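Side-chain contacts in cysteine synthase (Fusobacterium nucleatum subsp. nucleatum strain ATCC 25586, PDB 5XEM), which is a hydrogen sulfide-producing, pyridoxal 5'-phosphate-dependent enzyme that probably also makes L-cysteine and acetate from O-acetyl-L-serine and sulfide: residues S209-K214 and G230-V235; Q223-S228 and G272-A277; L107-A110 and E114-L117. All blocks are in the same frame, centred on the assembly; numbering follows the deposited sequence.

Interaction 1: S209-K214 and G230-V235; sequences SPLLSK and GGIPAV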
ATOM      1  N   SER A 209      -1.225  26.001  11.913  1.00 11.82           N
ATOM      2  CA  SER A 209      -2.290  26.575  11.109  1.00 11.61           C
ATOM      3  C   SER A 209      -3.637  26.371  11.778  1.00 12.03           C
ATOM      4  O   SER A 209      -4.522  25.684  11.247  1.00 12.64           O
ATOM      5  CB  SER A 209      -2.289  26.012   9.700  1.00 11.93           C
ATOM      6  OG  SER A 209      -3.060  26.869   8.861  1.00 12.18           O
ATOM      7  N   PRO A 210      -3.834  27.054  12.910  1.00 12.48           N
ATOM      8  CA  PRO A 210      -4.924  26.792  13.814  1.00 12.03           C
ATOM      9  C   PRO A 210      -6.174  27.592  13.471  1.00 12.58           C
ATOM     10  O   PRO A 210      -6.663  28.396  14.301  1.00 12.92           O
ATOM     11  CB  PRO A 210      -4.326  27.215  15.130  1.00 12.21           C
ATOM     12  CG  PRO A 210      -3.556  28.428  14.772  1.00 12.38           C
ATOM     13  CD  PRO A 210      -2.964  28.125  13.439  1.00 12.43           C
ATOM     14  N   LEU A 211      -6.730  27.321  12.293  1.00 12.35           N
ATOM     15  CA  LEU A 211      -7.868  28.086  11.807  1.00 13.12           C
ATOM     16  C   LEU A 211      -9.088  27.944  12.714  1.00 13.69           C
ATOM     17  O   LEU A 211      -9.732  28.959  13.047  1.00 13.39           O
ATOM     18  CB  LEU A 211      -8.229  27.731  10.350  1.00 13.29           C
ATOM     19  CG  LEU A 211      -9.410  28.489   9.749  1.00 13.13           C
ATOM     20  CD1 LEU A 211      -9.189  29.989   9.868  1.00 13.25           C
ATOM     21  CD2 LEU A 211      -9.650  28.089   8.284  1.00 13.54           C
ATOM     22  N   LEU A 212      -9.421  26.712  13.063  1.00 13.58           N
ATOM     23  CA  LEU A 212     -10.626  26.424  13.846  1.00 14.89           C
ATOM     24  C   LEU A 212     -10.477  26.894  15.280  1.00 15.83           C
ATOM     25  O   LEU A 212     -11.467  27.353  15.903  1.00 18.43           O
ATOM     26  CB  LEU A 212     -10.938  24.919  13.850  1.00 14.00           C
ATOM     27  CG  LEU A 212     -11.170  24.245  12.477  1.00 14.65           C
ATOM     28  CD1 LEU A 212     -11.478  22.760  12.650  1.00 14.06           C
ATOM     29  CD2 LEU A 212     -12.293  24.936  11.730  1.00 14.25           C
ATOM     30  N   SER A 213      -9.272  26.775  15.829  1.00 15.75           N
ATOM     31  CA  SER A 213      -9.072  26.991  17.260  1.00 16.98           C
ATOM     32  C   SER A 213      -8.665  28.427  17.555  1.00 18.34           C
ATOM     33  O   SER A 213      -8.997  28.933  18.611  1.00 18.56           O
ATOM     34  CB  SER A 213      -8.064  25.997  17.859  1.00 15.97           C
ATOM     35  OG  SER A 213      -6.788  26.074  17.237  1.00 15.41           O
ATOM     36  N   LYS A 214      -7.968  29.079  16.627  1.00 18.08           N
ATOM     37  CA  LYS A 214      -7.515  30.469  16.835  1.00 18.92           C
ATOM     38  C   LYS A 214      -7.836  31.461  15.752  1.00 18.43           C
ATOM     39  O   LYS A 214      -7.542  32.640  15.920  1.00 20.00           O
ATOM     40  CB  LYS A 214      -6.014  30.506  17.112  1.00 19.98           C
ATOM     41  CG  LYS A 214      -5.593  29.681  18.319  1.00 21.45           C
ATOM     42  CD  LYS A 214      -4.115  29.861  18.610  1.00 23.90           C
ATOM     43  CE  LYS A 214      -3.702  29.235  19.933  1.00 26.94           C
ATOM     44  NZ  LYS A 214      -2.530  29.991  20.465  1.00 29.30           N
ATOM     45  N   GLY A 230      -9.129  29.566   1.917  1.00 20.23           N
ATOM     46  CA  GLY A 230      -9.586  30.937   2.221  1.00 21.18           C
ATOM     47  C   GLY A 230     -10.778  30.988   3.151  1.00 22.91           C
ATOM     48  O   GLY A 230     -11.482  32.005   3.225  1.00 25.29           O
ATOM     49  N   GLY A 231     -11.007  29.905   3.878  1.00 20.18           N
ATOM     50  CA  GLY A 231     -12.107  29.842   4.834  1.00 19.72           C
ATOM     51  C   GLY A 231     -12.332  28.394   5.210  1.00 18.79           C
ATOM     52  O   GLY A 231     -11.611  27.502   4.724  1.00 18.92           O
ATOM     53  N   ILE A 232     -13.317  28.157   6.067  1.00 17.10           N
ATOM     54  CA  ILE A 232     -13.663  26.801   6.478  1.00 17.38           C
ATOM     55  C   ILE A 232     -14.504  26.108   5.397  1.00 17.15           C
ATOM     56  O   ILE A 232     -15.494  26.652   4.944  1.00 17.36           O
ATOM     57  CB  ILE A 232     -14.409  26.812   7.834  1.00 18.57           C
ATOM     58  CG1 ILE A 232     -13.521  27.432   8.916  1.00 18.50           C
ATOM     59  CG2 ILE A 232     -14.815  25.405   8.250  1.00 17.32           C
ATOM     60  CD1 ILE A 232     -14.242  27.720  10.212  1.00 20.37           C
ATOM     61  N   PRO A 233     -14.098  24.905   4.950  1.00 15.61           N
ATOM     62  CA  PRO A 233     -14.870  24.245   3.879  1.00 14.90           C
ATOM     63  C   PRO A 233     -16.313  23.937   4.264  1.00 14.44           C
ATOM     64  O   PRO A 233     -16.585  23.680   5.411  1.00 14.11           O
ATOM     65  CB  PRO A 233     -14.090  22.945   3.620  1.00 14.98           C
ATOM     66  CG  PRO A 233     -12.731  23.200   4.206  1.00 15.21           C
ATOM     67  CD  PRO A 233     -12.968  24.080   5.399  1.00 15.34           C
ATOM     68  N   ALA A 234     -17.226  23.979   3.289  1.00 14.39           N
ATOM     69  CA  ALA A 234     -18.645  23.732   3.516  1.00 14.42           C
ATOM     70  C   ALA A 234     -18.916  22.354   4.100  1.00 14.75           C
ATOM     71  O   ALA A 234     -19.881  22.166   4.846  1.00 15.16           O
ATOM     72  CB  ALA A 234     -19.409  23.888   2.193  1.00 15.00           C
ATOM     73  N   VAL A 235     -18.076  21.373   3.776  1.00 13.95           N
ATOM     74  CA  VAL A 235     -18.287  20.012   4.272  1.00 13.08           C
ATOM     75  C   VAL A 235     -17.831  19.747   5.707  1.00 13.62           C
ATOM     76  O   VAL A 235     -18.094  18.679   6.227  1.00 13.31           O
ATOM     77  CB  VAL A 235     -17.664  18.938   3.338  1.00 12.68           C
ATOM     78  CG1 VAL A 235     -18.372  18.977   1.984  1.00 12.07           C
ATOM     79  CG2 VAL A 235     -16.158  19.151   3.189  1.00 11.92           C
TER
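L211, in the first turn of the short helix 211-214, faces I232 of the loop 230-235 with 8.0 Å between their CA atoms, a spacing wide enough to be filled by side chains from both segments. The helix starts directly after P210, the centre of an inverse gamma turn, and K214 N closes its turn on P210 O at 2.8 Å. The two consecutive leucines then present one branch each to the same partner. L211 points at the loop; its CG stands anti to the backbone N (chi1 -180°), which extends the side chain outward and lays CD2 4.0 Å from I232 CG1. The same methyl also reaches the backbone, with L211 CD2 4.1 Å from G231 C. L212 sets out at a slant and meets the isoleucine further along, its CD2 lying 3.7 Å from I232 CD1. The ethyl arm of I232 is thus the shared surface: CG1 is touched by a methyl of each leucine and CD1 by that of L212, with both leucines lying aslant to it. Polar groups of the helix look to other partners: the carboxylate of E205 accepts hydrogen bonds from L212 N and S213 OG, and L212 also packs on Y236. The contact itself is a surface one, with I232 exposed and both leucines partly so. Its chemistry is apolar, aliphatic save for one methyl against a backbone carbonyl carbon, so the attachment of loop to helix probably rests on shape and partial burial of apolar surface and not on directional bonds.

Interaction 2: Q223-S228 and G272-A277; sequences QGMGMS and GATFKA. With 85F ((2R)-2-azanyl-3-[(2R)-2-azanyl-3-oxidanyl-3-oxidanylidene-propyl]sulfanyl-propanoic acid), chain C; PLP (pyridoxal-5'-phosphate), chain D.
A273 and T274 are the residues of helix 269-284 that meet the loop 223-228, and both do so through the sulfur of M225. The methyl of A273 points at the loop and stands 4.2 Å from M225 SD. T274 brings OG1 to 4.1 Å from M225 SD, a van der Waals approach, since this hydroxyl is hydrogen-bonded to S270 O one turn back in the helix. Further on, F275 and K276 turn to M255 of helix 249-263, K276 also forming a salt bridge with D280, and A277 rests on L245 and V204. The methionine spans the distance between helix and cofactor: a chi1 of -85° sets M225 CG above the plane of the pyridine but beyond the C6 edge of the ring, 3.9 Å from PLP C6. From the same side G224 O sits almost straight above one ring atom, 3.3 Å from PLP C4. The backbone of 224-226 then turns its carbonyls on the far amino group of the lanthionine: 85F NZ2 donates to G224 O at 2.8 Å, to G226 O at 2.9 Å and weakly to M225 O. At the other end of the loop S228 holds the distal carboxylate by two bonds, N to 85F OH2 at 2.9 Å (166°) and OG to 85F OH1 at 2.7 Å, the hydroxyl being also hydrogen-bonded to M124 N. Such an arrangement is characteristic of the active site of fold-type II pyridoxal phosphate enzymes, here caught as a lanthionine Schiff base whose ring is covered on one face by the 223-228 loop.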
ATOM      1  N   GLN A 223       1.163  17.266   5.828  1.00 13.55           N
ATOM      2  CA  GLN A 223       0.590  17.194   4.481  1.00 14.32           C
ATOM      3  C   GLN A 223      -0.797  16.580   4.447  1.00 13.77           C
ATOM      4  O   GLN A 223      -1.020  15.516   5.031  1.00 13.57           O
ATOM      5  CB  GLN A 223       1.531  16.432   3.540  1.00 15.66           C
ATOM      6  CG  GLN A 223       2.892  17.065   3.378  1.00 17.24           C
ATOM      7  CD  GLN A 223       3.760  16.355   2.337  1.00 18.76           C
ATOM      8  OE1 GLN A 223       3.271  15.945   1.262  1.00 22.07           O
ATOM      9  NE2 GLN A 223       5.062  16.226   2.638  1.00 19.70           N
ATOM     10  N   GLY A 224      -1.732  17.239   3.745  1.00 13.07           N
ATOM     11  CA  GLY A 224      -3.115  16.764   3.674  1.00 13.49           C
ATOM     12  C   GLY A 224      -4.013  17.457   4.695  1.00 13.95           C
ATOM     13  O   GLY A 224      -5.214  17.717   4.445  1.00 14.70           O
ATOM     14  N   MET A 225      -3.454  17.790   5.849  1.00 12.69           N
ATOM     15  CA  MET A 225      -4.269  18.497   6.856  1.00 12.34           C
ATOM     16  C   MET A 225      -4.153  20.018   6.633  1.00 11.61           C
ATOM     17  O   MET A 225      -3.391  20.481   5.780  1.00 11.77           O
ATOM     18  CB  MET A 225      -3.849  18.087   8.258  1.00 12.84           C
ATOM     19  CG  MET A 225      -4.523  16.815   8.737  1.00 13.06           C
ATOM     20  SD  MET A 225      -3.872  16.137  10.268  1.00 13.70           S
ATOM     21  CE  MET A 225      -4.134  17.566  11.361  1.00 13.24           C
ATOM     22  N   GLY A 226      -4.922  20.780   7.392  1.00 12.10           N
ATOM     23  CA  GLY A 226      -4.931  22.221   7.301  1.00 12.09           C
ATOM     24  C   GLY A 226      -5.974  22.689   6.307  1.00 12.55           C
ATOM     25  O   GLY A 226      -6.389  21.944   5.429  1.00 12.50           O
ATOM     26  N   MET A 227      -6.363  23.945   6.441  1.00 12.70           N
ATOM     27  CA  MET A 227      -7.437  24.547   5.643  1.00 13.35           C
ATOM     28  C   MET A 227      -6.904  25.792   4.976  1.00 14.50           C
ATOM     29  O   MET A 227      -6.707  26.799   5.646  1.00 14.92           O
ATOM     30  CB  MET A 227      -8.574  24.909   6.577  1.00 13.38           C
ATOM     31  CG  MET A 227      -9.350  23.671   6.996  1.00 13.13           C
ATOM     32  SD  MET A 227     -10.589  24.013   8.267  1.00 14.34           S
ATOM     33  CE  MET A 227     -11.195  22.366   8.609  1.00 13.20           C
ATOM     34  N   SER A 228      -6.644  25.716   3.672  1.00 14.79           N
ATOM     35  CA  SER A 228      -6.006  26.823   2.946  1.00 14.56           C
ATOM     36  C   SER A 228      -6.760  27.317   1.714  1.00 14.58           C
ATOM     37  O   SER A 228      -6.157  27.945   0.807  1.00 14.97           O
ATOM     38  CB  SER A 228      -4.555  26.476   2.587  1.00 14.99           C
ATOM     39  OG  SER A 228      -4.424  25.397   1.672  1.00 14.45           O
ATOM     40  N   GLY A 272       0.517  10.494  12.079  1.00  9.81           N
ATOM     41  CA  GLY A 272       1.335  10.865  13.236  1.00 10.37           C
ATOM     42  C   GLY A 272       0.697  11.991  14.036  1.00 11.03           C
ATOM     43  O   GLY A 272       0.639  11.930  15.260  1.00 11.72           O
ATOM     44  N   ALA A 273       0.193  12.990  13.338  1.00 11.07           N
ATOM     45  CA  ALA A 273      -0.471  14.144  13.983  1.00 11.71           C
ATOM     46  C   ALA A 273      -1.715  13.740  14.756  1.00 12.72           C
ATOM     47  O   ALA A 273      -1.882  14.119  15.938  1.00 12.69           O
ATOM     48  CB  ALA A 273      -0.788  15.196  12.933  1.00 11.13           C
ATOM     49  N   THR A 274      -2.586  12.959  14.103  1.00 12.98           N
ATOM     50  CA  THR A 274      -3.854  12.525  14.676  1.00 13.32           C
ATOM     51  C   THR A 274      -3.644  11.564  15.843  1.00 13.84           C
ATOM     52  O   THR A 274      -4.296  11.681  16.903  1.00 13.24           O
ATOM     53  CB  THR A 274      -4.754  11.895  13.589  1.00 13.03           C
ATOM     54  OG1 THR A 274      -4.889  12.830  12.522  1.00 13.42           O
ATOM     55  CG2 THR A 274      -6.123  11.516  14.136  1.00 12.03           C
ATOM     56  N   PHE A 275      -2.678  10.667  15.674  1.00 14.31           N
ATOM     57  CA  PHE A 275      -2.344   9.721  16.704  1.00 14.93           C
ATOM     58  C   PHE A 275      -1.727  10.443  17.904  1.00 14.23           C
ATOM     59  O   PHE A 275      -2.029  10.123  19.034  1.00 14.51           O
ATOM     60  CB  PHE A 275      -1.383   8.637  16.201  1.00 15.47           C
ATOM     61  CG  PHE A 275      -1.209   7.523  17.169  1.00 16.58           C
ATOM     62  CD1 PHE A 275      -2.175   6.542  17.280  1.00 17.93           C
ATOM     63  CD2 PHE A 275      -0.109   7.481  18.009  1.00 18.47           C
ATOM     64  CE1 PHE A 275      -2.030   5.526  18.192  1.00 19.04           C
ATOM     65  CE2 PHE A 275       0.040   6.464  18.940  1.00 18.31           C
ATOM     66  CZ  PHE A 275      -0.924   5.485  19.025  1.00 17.96           C
ATOM     67  N   LYS A 276      -0.890  11.434  17.660  1.00 14.96           N
ATOM     68  CA  LYS A 276      -0.278  12.191  18.759  1.00 15.62           C
ATOM     69  C   LYS A 276      -1.358  12.938  19.549  1.00 15.71           C
ATOM     70  O   LYS A 276      -1.356  12.937  20.787  1.00 15.25           O
ATOM     71  CB  LYS A 276       0.788  13.140  18.205  1.00 17.08           C
ATOM     72  CG  LYS A 276       1.260  14.207  19.171  1.00 18.48           C
ATOM     73  CD  LYS A 276       1.945  13.649  20.403  1.00 20.22           C
ATOM     74  CE  LYS A 276       2.473  14.814  21.240  1.00 22.93           C
ATOM     75  NZ  LYS A 276       2.540  14.426  22.676  1.00 24.86           N
ATOM     76  N   ALA A 277      -2.296  13.544  18.835  1.00 16.08           N
ATOM     77  CA  ALA A 277      -3.415  14.239  19.467  1.00 15.95           C
ATOM     78  C   ALA A 277      -4.245  13.248  20.277  1.00 16.48           C
ATOM     79  O   ALA A 277      -4.748  13.580  21.370  1.00 16.13           O
ATOM     80  CB  ALA A 277      -4.277  14.921  18.422  1.00 16.28           C
TER
HETATM   81  N   85F C 501      -6.357  15.742   1.802  1.00 14.23           N
HETATM   82  CA  85F C 501      -7.073  16.465   0.730  1.00 13.70           C
HETATM   83  CB  85F C 501      -6.857  17.988   0.869  1.00 15.71           C
HETATM   84  SG  85F C 501      -7.688  18.714   2.260  1.00 18.25           S
HETATM   85  CD  85F C 501      -7.400  20.494   2.153  1.00 16.79           C
HETATM   86  CE  85F C 501      -5.910  20.919   2.228  1.00 16.87           C
HETATM   87  NZ2 85F C 501      -5.223  20.298   3.369  1.00 16.00           N
HETATM   88  CZ1 85F C 501      -5.873  22.461   2.403  1.00 17.16           C
HETATM   89  OH1 85F C 501      -4.737  22.954   2.672  1.00 16.22           O
HETATM   90  OH2 85F C 501      -6.927  23.147   2.292  1.00 15.94           O
HETATM   91  C   85F C 501      -6.620  16.004  -0.639  1.00 13.13           C
HETATM   92  OXT 85F C 501      -6.130  14.867  -0.716  1.00 11.94           O
HETATM   93  O   85F C 501      -6.811  16.784  -1.605  1.00 13.72           O
HETATM   94  N1  PLP D 502      -4.569  13.386   5.861  1.00 11.63           N
HETATM   95  C2  PLP D 502      -4.209  13.292   4.571  1.00 12.08           C
HETATM   96  C2A PLP D 502      -2.946  12.520   4.189  1.00 11.06           C
HETATM   97  C3  PLP D 502      -4.992  13.872   3.557  1.00 11.97           C
HETATM   98  O3  PLP D 502      -4.616  13.749   2.259  1.00 13.45           O
HETATM   99  C4  PLP D 502      -6.150  14.572   3.888  1.00 12.28           C
HETATM  100  C4A PLP D 502      -7.021  15.220   2.825  1.00 12.57           C
HETATM  101  C5  PLP D 502      -6.496  14.647   5.243  1.00 11.95           C
HETATM  102  C6  PLP D 502      -5.687  14.034   6.198  1.00 12.23           C
HETATM  103  C5A PLP D 502      -7.736  15.365   5.730  1.00 12.28           C
HETATM  104  O4P PLP D 502      -8.940  14.603   5.357  1.00 11.96           O
HETATM  105  P   PLP D 502     -10.376  15.307   5.078  1.00 12.45           P
HETATM  106  O1P PLP D 502     -11.383  14.300   4.995  1.00 12.50           O
HETATM  107  O2P PLP D 502     -10.160  16.075   3.868  1.00 13.12           O
HETATM  108  O3P PLP D 502     -10.528  16.254   6.216  1.00 11.05           O

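Interaction 3: L107-A110 and E114-L117; sequences LMRA and EVIL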
ATOM      1  N   LEU A 107       2.803   9.409  -8.647  1.00 20.33           N
ATOM      2  CA  LEU A 107       1.745   8.444  -8.444  1.00 20.29           C
ATOM      3  C   LEU A 107       0.630   8.811  -9.380  1.00 19.45           C
ATOM      4  O   LEU A 107       0.143   7.962 -10.090  1.00 18.36           O
ATOM      5  CB  LEU A 107       1.237   8.429  -6.991  1.00 21.38           C
ATOM      6  CG  LEU A 107       2.103   7.687  -5.978  1.00 23.05           C
ATOM      7  CD1 LEU A 107       1.762   8.113  -4.549  1.00 23.77           C
ATOM      8  CD2 LEU A 107       1.955   6.182  -6.150  1.00 23.87           C
ATOM      9  N   MET A 108       0.243  10.092  -9.392  1.00 18.60           N
ATOM     10  CA  MET A 108      -0.869  10.523 -10.221  1.00 18.63           C
ATOM     11  C   MET A 108      -0.611  10.319 -11.698  1.00 16.87           C
ATOM     12  O   MET A 108      -1.481   9.793 -12.404  1.00 16.25           O
ATOM     13  CB  MET A 108      -1.302  11.975  -9.924  1.00 20.13           C
ATOM     14  CG  MET A 108      -2.311  12.016  -8.788  1.00 21.73           C
ATOM     15  SD  MET A 108      -2.740  13.706  -8.367  1.00 25.94           S
ATOM     16  CE  MET A 108      -1.310  14.152  -7.398  1.00 25.90           C
ATOM     17  N   ARG A 109       0.564  10.708 -12.173  1.00 17.01           N
ATOM     18  CA  ARG A 109       0.887  10.471 -13.574  1.00 16.68           C
ATOM     19  C   ARG A 109       0.945   8.975 -13.944  1.00 15.17           C
ATOM     20  O   ARG A 109       0.583   8.634 -15.060  1.00 14.71           O
ATOM     21  CB  ARG A 109       2.179  11.156 -13.973  1.00 19.03           C
ATOM     22  CG  ARG A 109       2.019  12.641 -14.128  1.00 21.11           C
ATOM     23  CD  ARG A 109       3.362  13.270 -14.356  1.00 24.93           C
ATOM     24  NE  ARG A 109       3.243  14.717 -14.475  1.00 29.58           N
ATOM     25  CZ  ARG A 109       4.272  15.562 -14.473  1.00 31.86           C
ATOM     26  NH1 ARG A 109       5.522  15.108 -14.345  1.00 35.29           N
ATOM     27  NH2 ARG A 109       4.056  16.857 -14.593  1.00 33.78           N
ATOM     28  N   ALA A 110       1.349   8.099 -13.023  1.00 14.79           N
ATOM     29  CA  ALA A 110       1.360   6.627 -13.302  1.00 14.61           C
ATOM     30  C   ALA A 110      -0.033   6.114 -13.719  1.00 14.29           C
ATOM     31  O   ALA A 110      -0.158   5.180 -14.518  1.00 13.96           O
ATOM     32  CB  ALA A 110       1.842   5.856 -12.090  1.00 14.78           C
ATOM     33  N   GLU A 114      -3.194  14.115 -15.934  1.00 17.52           N
ATOM     34  CA  GLU A 114      -2.459  15.347 -16.221  1.00 18.60           C
ATOM     35  C   GLU A 114      -2.413  16.213 -14.964  1.00 18.86           C
ATOM     36  O   GLU A 114      -3.459  16.541 -14.408  1.00 16.54           O
ATOM     37  CB  GLU A 114      -3.110  16.134 -17.359  1.00 20.20           C
ATOM     38  CG  GLU A 114      -2.299  17.366 -17.745  1.00 21.29           C
ATOM     39  CD  GLU A 114      -3.039  18.295 -18.683  1.00 24.30           C
ATOM     40  OE1 GLU A 114      -3.965  17.841 -19.385  1.00 23.43           O
ATOM     41  OE2 GLU A 114      -2.682  19.492 -18.732  1.00 26.74           O
ATOM     42  N   VAL A 115      -1.204  16.587 -14.522  1.00 18.40           N
ATOM     43  CA  VAL A 115      -0.995  17.271 -13.243  1.00 19.09           C
ATOM     44  C   VAL A 115      -0.515  18.694 -13.538  1.00 20.71           C
ATOM     45  O   VAL A 115       0.447  18.881 -14.272  1.00 22.34           O
ATOM     46  CB  VAL A 115       0.006  16.534 -12.331  1.00 20.28           C
ATOM     47  CG1 VAL A 115       0.244  17.309 -11.025  1.00 20.31           C
ATOM     48  CG2 VAL A 115      -0.486  15.115 -12.016  1.00 19.55           C
ATOM     49  N   ILE A 116      -1.231  19.686 -13.010  1.00 18.96           N
ATOM     50  CA  ILE A 116      -0.925  21.109 -13.189  1.00 20.81           C
ATOM     51  C   ILE A 116      -0.602  21.657 -11.799  1.00 20.41           C
ATOM     52  O   ILE A 116      -1.335  21.385 -10.831  1.00 17.86           O
ATOM     53  CB  ILE A 116      -2.132  21.853 -13.776  1.00 22.22           C
ATOM     54  CG1 ILE A 116      -2.374  21.388 -15.210  1.00 22.45           C
ATOM     55  CG2 ILE A 116      -1.921  23.363 -13.728  1.00 23.71           C
ATOM     56  CD1 ILE A 116      -3.801  21.478 -15.645  1.00 24.01           C
ATOM     57  N   LEU A 117       0.497  22.400 -11.689  1.00 20.37           N
ATOM     58  CA  LEU A 117       0.987  22.830 -10.392  1.00 21.66           C
ATOM     59  C   LEU A 117       0.754  24.312 -10.192  1.00 21.46           C
ATOM     60  O   LEU A 117       0.849  25.075 -11.138  1.00 22.46           O
ATOM     61  CB  LEU A 117       2.489  22.572 -10.260  1.00 23.44           C
ATOM     62  CG  LEU A 117       2.936  21.121 -10.426  1.00 23.86           C
ATOM     63  CD1 LEU A 117       4.468  21.049 -10.413  1.00 27.27           C
ATOM     64  CD2 LEU A 117       2.335  20.253  -9.333  1.00 24.92           C
TER
HETATM   65  O   HOH W   1       1.197  15.771 -15.949  1.00 23.46           O
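The beta-alpha-beta unit made of strand 92-97, helix 103-110 and strand 114-118 is closed by this contact, in which M108 and R109 of the helix meet V115 on the strand that follows. The reversal is short: R109 and E114, whose CA atoms are 6.5 Å apart, are separated by four residues along the chain, and M108 O receives a hydrogen bond from T113 OG1 in the connection. V115 points at the helix, and one branch does the touching. CG1 swings away from the backbone N (chi1 178°), which leaves CG2 as the methyl placed between the two helix residues, 3.9 Å from M108 CB and 4.1 Å from R109 CG. M108 thus meets the valine at the root of its side chain, not at its sulfur. R109 runs extended from CG to NE and passes V115 at about a right angle, CG alone touching the methyl and the polar end carried beyond. There a single water joins the segments, accepting from R109 NE at 2.7 Å and from V115 N at 2.9 Å. This bridge satisfies an amide on the outermost strand of the sheet and probably helps fix the rotation of the guanidinium, which has V115 O near its plane at one edge, too far for a bond with R109 NH2 4.2 Å away. Around this, E114 and I116 pair through their backbones with strand 92-97, M108 packs on I94 and M96 of that strand and on I79 of helix 76-88, and I116 packs on K130 and L134 of helix 123-136. On the helix's other flank, A110 O is hydrogen-bonded to S260 OG of the second subunit, against whose L266 both L107 and A110 pack.

In the fold
Interaction 3 closes first along the chain, at the edge of the four-stranded parallel sheet and near the second subunit; its centre lies 23 Å from that of interaction 2 and 27 Å from that of interaction 1. The segments of interactions 1 and 2 alternate along the chain and share the long connection between helix 211-214 and strand 245-247. Their centres are 13 Å apart and they touch through M227: its SD is 3.7 Å from P233 CD, and its CB 3.8 Å from L211 CD2. The loop that holds the lanthionine is therefore packed on one side against helix 269-284 and on another against the surface contact of 209-214 with 230-235.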